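Local coordinates for Nitrate/nitrite sensor protein narX (Escherichia coli K12, PDB 3EZH) that senses periplasmic nitrate and nitrite through this sensor domain and relays the signal, as a histidine kinase, to the response regulators NarL and NarP, at residues G14-Q19 against K38-T43; S20-A25 against K34-E39; N71-A76 against S87-Q92. One frame throughout, in Å; residues are numbered along the deposited sequence.

Interaction 1: residues G14-Q19 against K38-T43. With NO3 (nitrate ion), chain C.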
loop_
_atom_site.group_PDB
_atom_site.type_symbol
_atom_site.label_atom_id
_atom_site.label_comp_id
_atom_site.label_asym_id
_atom_site.label_seq_id
_atom_site.Cartn_x
_atom_site.Cartn_y
_atom_site.Cartn_z
ATOM N N GLY A 14 -5.021 -0.344 -2.635
ATOM C CA GLY A 14 -4.037 -0.106 -1.575
ATOM C C GLY A 14 -2.700 0.295 -2.151
ATOM O O GLY A 14 -1.986 1.132 -1.600
ATOM N N SER A 15 -2.319 -0.287 -3.286
ATOM C CA SER A 15 -1.023 0.066 -3.837
ATOM C C SER A 15 -0.866 1.537 -4.176
ATOM O O SER A 15 0.252 2.012 -4.293
ATOM C CB SER A 15 -0.677 -0.795 -5.066
ATOM O OG SER A 15 -1.241 -0.270 -6.286
ATOM N N LEU A 16 -1.971 2.257 -4.390
ATOM C CA LEU A 16 -1.845 3.675 -4.638
ATOM C C LEU A 16 -1.197 4.403 -3.436
ATOM O O LEU A 16 -0.630 5.477 -3.615
ATOM C CB LEU A 16 -3.251 4.300 -4.860
ATOM C CG LEU A 16 -3.852 3.804 -6.195
ATOM C CD1 LEU A 16 -5.359 4.201 -6.218
ATOM C CD2 LEU A 16 -3.131 4.439 -7.413
ATOM N N ARG A 17 -1.329 3.831 -2.236
ATOM C CA ARG A 17 -0.740 4.466 -1.054
ATOM C C ARG A 17 0.755 4.331 -1.163
ATOM O O ARG A 17 1.506 5.266 -0.958
ATOM C CB ARG A 17 -1.236 3.761 0.210
ATOM C CG ARG A 17 -2.795 3.782 0.351
ATOM C CD ARG A 17 -3.200 3.074 1.601
ATOM N NE ARG A 17 -2.989 1.622 1.514
ATOM C CZ ARG A 17 -3.649 0.708 2.228
ATOM N NH1 ARG A 17 -4.598 1.058 3.130
ATOM N NH2 ARG A 17 -3.357 -0.580 2.009
HETATM N N MSE A 18 1.204 3.114 -1.465
HETATM C CA MSE A 18 2.626 2.957 -1.654
HETATM C C MSE A 18 3.130 3.850 -2.796
HETATM O O MSE A 18 4.216 4.450 -2.691
HETATM C CB MSE A 18 2.945 1.482 -2.027
HETATM C CG MSE A 18 4.446 1.221 -2.270
HETATM SE SE MSE A 18 4.969 1.457 -4.177
HETATM C CE MSE A 18 4.215 -0.151 -4.888
ATOM N N GLN A 19 2.348 3.963 -3.894
ATOM C CA GLN A 19 2.853 4.719 -5.012
ATOM C C GLN A 19 2.980 6.184 -4.716
ATOM O O GLN A 19 3.848 6.876 -5.307
ATOM C CB GLN A 19 2.002 4.445 -6.253
ATOM C CG GLN A 19 2.032 2.997 -6.734
ATOM C CD GLN A 19 1.179 2.824 -8.006
ATOM O OE1 GLN A 19 1.409 3.506 -8.997
ATOM N NE2 GLN A 19 0.151 1.956 -7.938
ATOM N N LYS A 38 2.908 7.695 -14.748
ATOM C CA LYS A 38 1.941 7.019 -15.631
ATOM C C LYS A 38 1.402 5.716 -15.021
ATOM O O LYS A 38 0.242 5.381 -15.236
ATOM C CB LYS A 38 2.564 6.718 -17.011
ATOM C CG LYS A 38 3.128 7.969 -17.711
ATOM C CD LYS A 38 2.183 9.175 -17.616
ATOM C CE LYS A 38 0.812 8.873 -18.217
ATOM N NZ LYS A 38 -0.319 9.514 -17.450
ATOM N N GLU A 39 2.233 4.990 -14.276
ATOM C CA GLU A 39 1.783 3.774 -13.637
ATOM C C GLU A 39 0.696 4.122 -12.615
ATOM O O GLU A 39 -0.335 3.427 -12.514
ATOM C CB GLU A 39 2.937 3.065 -12.895
ATOM C CG GLU A 39 2.425 1.780 -12.272
ATOM C CD GLU A 39 3.425 1.104 -11.344
ATOM O OE1 GLU A 39 4.590 1.539 -11.302
ATOM O OE2 GLU A 39 3.024 0.130 -10.664
HETATM N N MSE A 40 0.914 5.199 -11.871
HETATM C CA MSE A 40 -0.089 5.569 -10.857
HETATM C C MSE A 40 -1.398 6.049 -11.531
HETATM O O MSE A 40 -2.523 5.747 -11.096
HETATM C CB MSE A 40 0.470 6.652 -9.879
HETATM C CG MSE A 40 -0.242 6.570 -8.577
HETATM SE SE MSE A 40 0.508 7.916 -7.430
HETATM C CE MSE A 40 -1.044 8.008 -6.246
ATOM N N GLU A 41 -1.244 6.728 -12.656
ATOM C CA GLU A 41 -2.403 7.160 -13.428
ATOM C C GLU A 41 -3.197 5.924 -13.888
ATOM O O GLU A 41 -4.411 5.841 -13.743
ATOM C CB GLU A 41 -1.915 7.964 -14.661
ATOM C CG GLU A 41 -2.962 8.742 -15.434
ATOM C CD GLU A 41 -3.942 7.874 -16.229
ATOM O OE1 GLU A 41 -3.529 6.814 -16.768
ATOM O OE2 GLU A 41 -5.129 8.274 -16.336
ATOM N N GLN A 42 -2.497 4.937 -14.444
ATOM C CA GLN A 42 -3.166 3.735 -14.949
ATOM C C GLN A 42 -3.965 3.050 -13.845
ATOM O O GLN A 42 -5.128 2.697 -14.045
ATOM C CB GLN A 42 -2.102 2.775 -15.535
ATOM C CG GLN A 42 -2.609 1.357 -15.922
ATOM C CD GLN A 42 -2.856 0.422 -14.712
ATOM O OE1 GLN A 42 -3.868 0.539 -14.010
ATOM N NE2 GLN A 42 -1.919 -0.510 -14.472
ATOM N N THR A 43 -3.359 2.902 -12.664
ATOM C CA THR A 43 -4.025 2.268 -11.534
ATOM C C THR A 43 -5.246 3.085 -11.043
ATOM O O THR A 43 -6.340 2.567 -10.890
ATOM C CB THR A 43 -3.077 2.128 -10.311
ATOM O OG1 THR A 43 -1.878 1.455 -10.696
ATOM C CG2 THR A 43 -3.731 1.312 -9.202
HETATM N N NO3 C . -0.399 -0.352 0.001
HETATM O O1 NO3 C . 0.509 -0.343 -0.852
HETATM O O2 NO3 C . -0.292 0.433 0.893
HETATM O O3 NO3 C . -1.311 -1.171 -0.121
#
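Gln19 reaches from helix 6-25 across Met40 to Thr43 on helix 34-44. The two helical segments run nearly antiparallel, their axes 10.3 Å apart at 159°. With Gln19 CG anti to the carbonyl carbon (chi1 -63°) and the chain extended beyond it, the amide is carried straight at the neighbouring helix. Gln19 CB lies 3.9 Å from CG of Met40, a selenomethionine, and the two side chains lie alongside, running opposite ways. CD stays over the same Met40 CG, and OE1 ends 3.2 Å from Met40 CA, close to the backbone but poorly angled for a bond to Met40 N. NE2 has two acceptors: Ser15 OG at 3.1 Å, in the amide plane, and Thr43 OG1 at 3.5 Å, a weak but almost straight bond (176°). Thr43 OG1 in turn donates to Glu39 O, while Ser15 OG is bonded to Lys12 O. Beside this polar line, Leu16 CD2 meets Thr43 CG2 tip to tip at 3.7 Å and also touches Met40 CG at 3.8 Å. On another side of helix 6-25, Arg17 NE donates to nitrate O2 at 3.0 Å, and Arg17 NH2 of the second subunit also binds the ion, which thus bridges the dimer. Back in the chain of Gln19, Asp98 forms a salt bridge with Arg17 NH1, which also bonds to Asn11 of the second subunit. Chemically, the helix carries two faces: a buried amide N-H and two hydroxyls linked in a relay that ends on helix carbonyls, with the bond between the helices the weak step, and a cationic face that binds the anion with its mate.

Interaction 2: residues S20-A25 against K34-E39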
loop_
_atom_site.group_PDB
_atom_site.type_symbol
_atom_site.label_atom_id
_atom_site.label_comp_id
_atom_site.label_asym_id
_atom_site.label_seq_id
_atom_site.Cartn_x
_atom_site.Cartn_y
_atom_site.Cartn_z
ATOM N N SER A 20 2.098 6.634 -3.789
ATOM C CA SER A 20 2.140 8.021 -3.347
ATOM C C SER A 20 3.437 8.338 -2.600
ATOM O O SER A 20 4.100 9.365 -2.886
ATOM C CB SER A 20 0.933 8.338 -2.410
ATOM O OG SER A 20 -0.284 8.235 -3.138
ATOM N N TYR A 21 3.814 7.466 -1.658
ATOM C CA TYR A 21 5.010 7.716 -0.885
ATOM C C TYR A 21 6.244 7.386 -1.714
ATOM O O TYR A 21 7.313 7.944 -1.460
ATOM C CB TYR A 21 5.023 6.931 0.424
ATOM C CG TYR A 21 4.470 7.780 1.610
ATOM C CD1 TYR A 21 5.229 8.822 2.112
ATOM C CD2 TYR A 21 3.212 7.550 2.134
ATOM C CE1 TYR A 21 4.717 9.640 3.144
ATOM C CE2 TYR A 21 2.699 8.372 3.155
ATOM C CZ TYR A 21 3.460 9.392 3.622
ATOM O OH TYR A 21 2.955 10.232 4.640
ATOM N N ARG A 22 6.100 6.474 -2.659
ATOM C CA ARG A 22 7.261 6.239 -3.541
ATOM C C ARG A 22 7.569 7.498 -4.352
ATOM O O ARG A 22 8.755 7.800 -4.570
ATOM C CB ARG A 22 6.994 5.023 -4.491
ATOM C CG ARG A 22 8.150 4.802 -5.520
ATOM C CD ARG A 22 7.926 3.350 -6.105
ATOM N NE ARG A 22 6.818 3.354 -7.040
ATOM C CZ ARG A 22 6.310 2.267 -7.642
ATOM N NH1 ARG A 22 6.801 1.047 -7.381
ATOM N NH2 ARG A 22 5.328 2.413 -8.566
ATOM N N LEU A 23 6.542 8.230 -4.858
ATOM C CA LEU A 23 6.840 9.458 -5.571
ATOM C C LEU A 23 7.418 10.500 -4.589
ATOM O O LEU A 23 8.286 11.255 -4.928
ATOM C CB LEU A 23 5.560 9.991 -6.229
ATOM C CG LEU A 23 5.197 9.333 -7.562
ATOM C CD1 LEU A 23 3.792 9.728 -8.087
ATOM C CD2 LEU A 23 6.234 9.810 -8.616
ATOM N N LEU A 24 6.909 10.536 -3.353
ATOM C CA LEU A 24 7.465 11.507 -2.390
ATOM C C LEU A 24 8.939 11.216 -2.146
ATOM O O LEU A 24 9.753 12.121 -2.074
ATOM C CB LEU A 24 6.675 11.473 -1.075
ATOM C CG LEU A 24 7.192 12.577 -0.081
ATOM C CD1 LEU A 24 6.930 14.002 -0.610
ATOM C CD2 LEU A 24 6.472 12.385 1.228
ATOM N N ALA A 25 9.265 9.935 -1.952
ATOM C CA ALA A 25 10.654 9.542 -1.724
ATOM C C ALA A 25 11.553 9.874 -2.894
ATOM O O ALA A 25 12.778 9.854 -2.730
ATOM C CB ALA A 25 10.731 8.063 -1.438
ATOM N N LYS A 34 8.790 9.805 -14.827
ATOM C CA LYS A 34 7.548 9.820 -15.600
ATOM C C LYS A 34 6.871 8.443 -15.589
ATOM O O LYS A 34 5.651 8.346 -15.463
ATOM C CB LYS A 34 7.808 10.278 -17.035
ATOM C CG LYS A 34 8.011 11.767 -17.188
ATOM C CD LYS A 34 9.131 12.333 -16.308
ATOM C CE LYS A 34 8.608 13.045 -15.039
ATOM N NZ LYS A 34 9.641 13.911 -14.386
ATOM N N PRO A 35 7.647 7.354 -15.703
ATOM C CA PRO A 35 6.980 6.054 -15.677
ATOM C C PRO A 35 6.209 5.815 -14.367
ATOM O O PRO A 35 5.222 5.091 -14.363
ATOM C CB PRO A 35 8.134 5.057 -15.820
ATOM C CG PRO A 35 9.149 5.802 -16.573
ATOM C CD PRO A 35 9.082 7.208 -16.028
ATOM N N LEU A 36 6.699 6.356 -13.251
ATOM C CA LEU A 36 5.984 6.125 -12.017
ATOM C C LEU A 36 4.645 6.895 -12.030
ATOM O O LEU A 36 3.618 6.400 -11.537
ATOM C CB LEU A 36 6.854 6.540 -10.808
ATOM C CG LEU A 36 8.161 5.766 -10.479
ATOM C CD1 LEU A 36 8.827 6.435 -9.261
ATOM C CD2 LEU A 36 7.908 4.290 -10.169
ATOM N N ILE A 37 4.650 8.100 -12.577
ATOM C CA ILE A 37 3.389 8.865 -12.648
ATOM C C ILE A 37 2.424 8.173 -13.610
ATOM O O ILE A 37 1.252 8.014 -13.344
ATOM C CB ILE A 37 3.655 10.309 -13.073
ATOM C CG1 ILE A 37 4.513 10.990 -12.021
ATOM C CG2 ILE A 37 2.346 11.113 -13.219
ATOM C CD1 ILE A 37 4.864 12.412 -12.383
ATOM N N LYS A 38 2.908 7.695 -14.748
ATOM C CA LYS A 38 1.941 7.019 -15.631
ATOM C C LYS A 38 1.402 5.716 -15.021
ATOM O O LYS A 38 0.242 5.381 -15.236
ATOM C CB LYS A 38 2.564 6.718 -17.011
ATOM C CG LYS A 38 3.128 7.969 -17.711
ATOM C CD LYS A 38 2.183 9.175 -17.616
ATOM C CE LYS A 38 0.812 8.873 -18.217
ATOM N NZ LYS A 38 -0.319 9.514 -17.450
ATOM N N GLU A 39 2.233 4.990 -14.276
ATOM C CA GLU A 39 1.783 3.774 -13.637
ATOM C C GLU A 39 0.696 4.122 -12.615
ATOM O O GLU A 39 -0.335 3.427 -12.514
ATOM C CB GLU A 39 2.937 3.065 -12.895
ATOM C CG GLU A 39 2.425 1.780 -12.272
ATOM C CD GLU A 39 3.425 1.104 -11.344
ATOM O OE1 GLU A 39 4.590 1.539 -11.302
ATOM O OE2 GLU A 39 3.024 0.130 -10.664
HETATM O O HOH W 1 3.717 4.603 -9.358
#
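Arg22 lays its guanidinium over Leu36, whose side chain sets out toward helix 6-25, and ends against Glu39. The arginine chain leaves with CG anti to the backbone nitrogen, then bends at chi3 (75°), which turns the flat group across the antiparallel hairpin of helices 6-25 and 34-44 in the probably periplasmic sensor domain, segment axes 10.6 Å apart. Leu36 CD2 sits 3.1 Å above one guanidinium face, offset toward the rim, where its closest atom is Arg22 NE at 3.4 Å. The other methyl, CD1, touches the Arg22 CG methylene. Glu39, extended beyond its CG, brings OE1 to 3.0 Å from Arg22 NH2: a salt bridge, though its hydrogen bond is weak, bent to 122°, with the guanidinium and carboxylate planes 50° apart. A water at the guanidinium edge accepts from Arg22 NH2 at 2.8 Å and donates to Leu36 O at the same length. Deeper in, Leu23 CD2 lies 4.0 Å from both Leu36 CB and Ile37 CG1. Leu23 runs alongside Leu36 the opposite way but crosses Ile37 at about a right angle, and both Leu23 and Ile37 rest on Ile74 of helix 59-79. Tyr21 of the second subunit also packs on Arg22. The bent bond and tilted planes suggest that charge attraction probably contributes more than a well-directed hydrogen bond; apolar cover on one face and the water link probably share in fixing the guanidinium's orientation.

Interaction 3: residues N71-A76 against S87-Q92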
loop_
_atom_site.group_PDB
_atom_site.type_symbol
_atom_site.label_atom_id
_atom_site.label_comp_id
_atom_site.label_asym_id
_atom_site.label_seq_id
_atom_site.Cartn_x
_atom_site.Cartn_y
_atom_site.Cartn_z
ATOM N N ASN A 71 -5.418 17.220 -10.528
ATOM C CA ASN A 71 -5.392 18.687 -10.537
ATOM C C ASN A 71 -4.607 19.436 -9.476
ATOM O O ASN A 71 -4.444 20.660 -9.603
ATOM C CB ASN A 71 -6.830 19.197 -10.570
ATOM C CG ASN A 71 -7.549 18.822 -11.858
ATOM O OD1 ASN A 71 -7.113 19.211 -12.946
ATOM N ND2 ASN A 71 -8.639 18.068 -11.748
ATOM N N GLU A 72 -4.124 18.738 -8.442
ATOM C CA GLU A 72 -3.335 19.374 -7.382
ATOM C C GLU A 72 -2.112 18.570 -6.955
ATOM O O GLU A 72 -0.985 19.077 -6.988
ATOM C CB GLU A 72 -4.177 19.617 -6.109
ATOM C CG GLU A 72 -3.643 20.728 -5.196
ATOM C CD GLU A 72 -2.567 20.288 -4.209
ATOM O OE1 GLU A 72 -2.392 19.055 -4.041
ATOM O OE2 GLU A 72 -1.919 21.178 -3.584
ATOM N N LEU A 73 -2.338 17.324 -6.551
ATOM C CA LEU A 73 -1.240 16.494 -6.062
ATOM C C LEU A 73 -0.072 16.281 -7.051
ATOM O O LEU A 73 1.048 16.608 -6.738
ATOM C CB LEU A 73 -1.759 15.129 -5.606
ATOM C CG LEU A 73 -0.701 14.381 -4.776
ATOM C CD1 LEU A 73 -0.526 15.056 -3.401
ATOM C CD2 LEU A 73 -1.147 12.940 -4.553
ATOM N N ILE A 74 -0.366 15.763 -8.221
ATOM C CA ILE A 74 0.709 15.556 -9.196
ATOM C C ILE A 74 1.379 16.874 -9.601
ATOM O O ILE A 74 2.614 16.945 -9.653
ATOM C CB ILE A 74 0.214 14.762 -10.427
ATOM C CG1 ILE A 74 -0.091 13.310 -10.049
ATOM C CG2 ILE A 74 1.267 14.859 -11.538
ATOM C CD1 ILE A 74 1.130 12.461 -9.508
ATOM N N PRO A 75 0.588 17.953 -9.904
ATOM C CA PRO A 75 1.316 19.179 -10.257
ATOM C C PRO A 75 2.236 19.636 -9.113
ATOM O O PRO A 75 3.359 20.153 -9.337
ATOM C CB PRO A 75 0.196 20.194 -10.518
ATOM C CG PRO A 75 -0.941 19.349 -11.055
ATOM C CD PRO A 75 -0.801 17.997 -10.376
ATOM N N ALA A 76 1.787 19.433 -7.864
ATOM C CA ALA A 76 2.576 19.855 -6.714
ATOM C C ALA A 76 3.831 18.992 -6.612
ATOM O O ALA A 76 4.915 19.443 -6.277
ATOM C CB ALA A 76 1.740 19.705 -5.401
ATOM N N SER A 87 5.008 17.045 1.578
ATOM C CA SER A 87 4.805 15.879 2.445
ATOM C C SER A 87 3.441 15.841 3.163
ATOM O O SER A 87 2.885 14.764 3.413
ATOM C CB SER A 87 5.948 15.750 3.451
ATOM O OG SER A 87 5.975 16.894 4.292
ATOM N N ALA A 88 2.883 17.005 3.474
ATOM C CA ALA A 88 1.563 16.993 4.124
ATOM C C ALA A 88 0.464 16.638 3.114
ATOM O O ALA A 88 -0.506 15.962 3.472
ATOM C CB ALA A 88 1.270 18.391 4.784
ATOM N N ASP A 89 0.604 17.087 1.851
ATOM C CA ASP A 89 -0.355 16.799 0.805
ATOM C C ASP A 89 -0.377 15.252 0.627
ATOM O O ASP A 89 -1.415 14.636 0.534
ATOM C CB ASP A 89 0.145 17.479 -0.476
ATOM C CG ASP A 89 -0.949 18.084 -1.313
ATOM O OD1 ASP A 89 -2.121 18.112 -0.913
ATOM O OD2 ASP A 89 -0.623 18.511 -2.434
ATOM N N VAL A 90 0.804 14.638 0.582
ATOM C CA VAL A 90 0.863 13.179 0.395
ATOM C C VAL A 90 0.341 12.379 1.606
ATOM O O VAL A 90 -0.364 11.383 1.447
ATOM C CB VAL A 90 2.336 12.773 0.095
ATOM C CG1 VAL A 90 2.496 11.227 0.192
ATOM C CG2 VAL A 90 2.748 13.295 -1.273
ATOM N N SER A 91 0.665 12.798 2.821
ATOM C CA SER A 91 0.179 12.053 3.985
ATOM C C SER A 91 -1.345 12.065 3.986
ATOM O O SER A 91 -2.020 11.063 4.283
ATOM C CB SER A 91 0.720 12.680 5.267
ATOM O OG SER A 91 0.190 12.029 6.384
ATOM N N GLN A 92 -1.921 13.224 3.663
ATOM C CA GLN A 92 -3.387 13.235 3.681
ATOM C C GLN A 92 -3.989 12.423 2.534
ATOM O O GLN A 92 -5.022 11.824 2.676
ATOM C CB GLN A 92 -3.907 14.688 3.583
ATOM C CG GLN A 92 -5.393 14.786 3.921
ATOM C CD GLN A 92 -5.734 14.231 5.291
ATOM O OE1 GLN A 92 -5.076 14.532 6.261
ATOM N NE2 GLN A 92 -6.768 13.456 5.363
#
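Leu73 and Asp89 have the closest CA atoms across this helix pair, 6.9 Å apart, where the segment axes approach to 10.5 Å at 134°; a wider pi-type turn spans 71-73, and the helix kinks where Pro75, having no N-H, cannot bond to the turn before. The contact joins helix 59-79 to the start of helix 87-113 in the helical bundle. The side chains of Leu73 and Asp89 pass side by side, heading opposite ways, which puts Leu73 CD1 3.6 Å from Asp89 OD2. That methyl also reaches Val90 CG2 at 4.3 Å, while Ala76 CB stands 4.0 Å from Asp89 OD2. Glu72, bent at chi2, arrives from the opposite direction, its carboxylate turned 80° from that of Asp89. Glu72 OE1 comes within 2.5 Å of Asp89 OD2, but since this is one of two conformers, the short separation is uncertain. Tyr68 OH bonds to Asp89 OD1, and weakly to Glu72 OE1. An alanine in place of Asp89 removes the carboxylate, which would probably leave Tyr68 without its main acceptor here and open a gap beside Leu73 CD1. If this conformer is populated, one of the acids probably carries a proton, easing the repulsion; the geometry does not say which.

How the interactions relate
From the N terminus, helix 6-25 leads through a non-helical connection into helix 34-44, and interaction 2 clasps these two helices nearest the turn. Interaction 1 closes the wider span of the same hairpin around interaction 2, their second segments overlapping at Lys38 and Glu39; the two touch where Met40 packs on Ser20 and Leu23. Interaction 3 comes later and separately, closing the connection between helix 59-79 and helix 87-113. It meets interaction 2 through Tyr21 against Ser91 and Val90, and Leu24 against Ser87, but its nearest atoms stay about 5 Å from interaction 1. Together they join one nearly antiparallel pair and one more steeply crossed pair of the sensor's helical bundle.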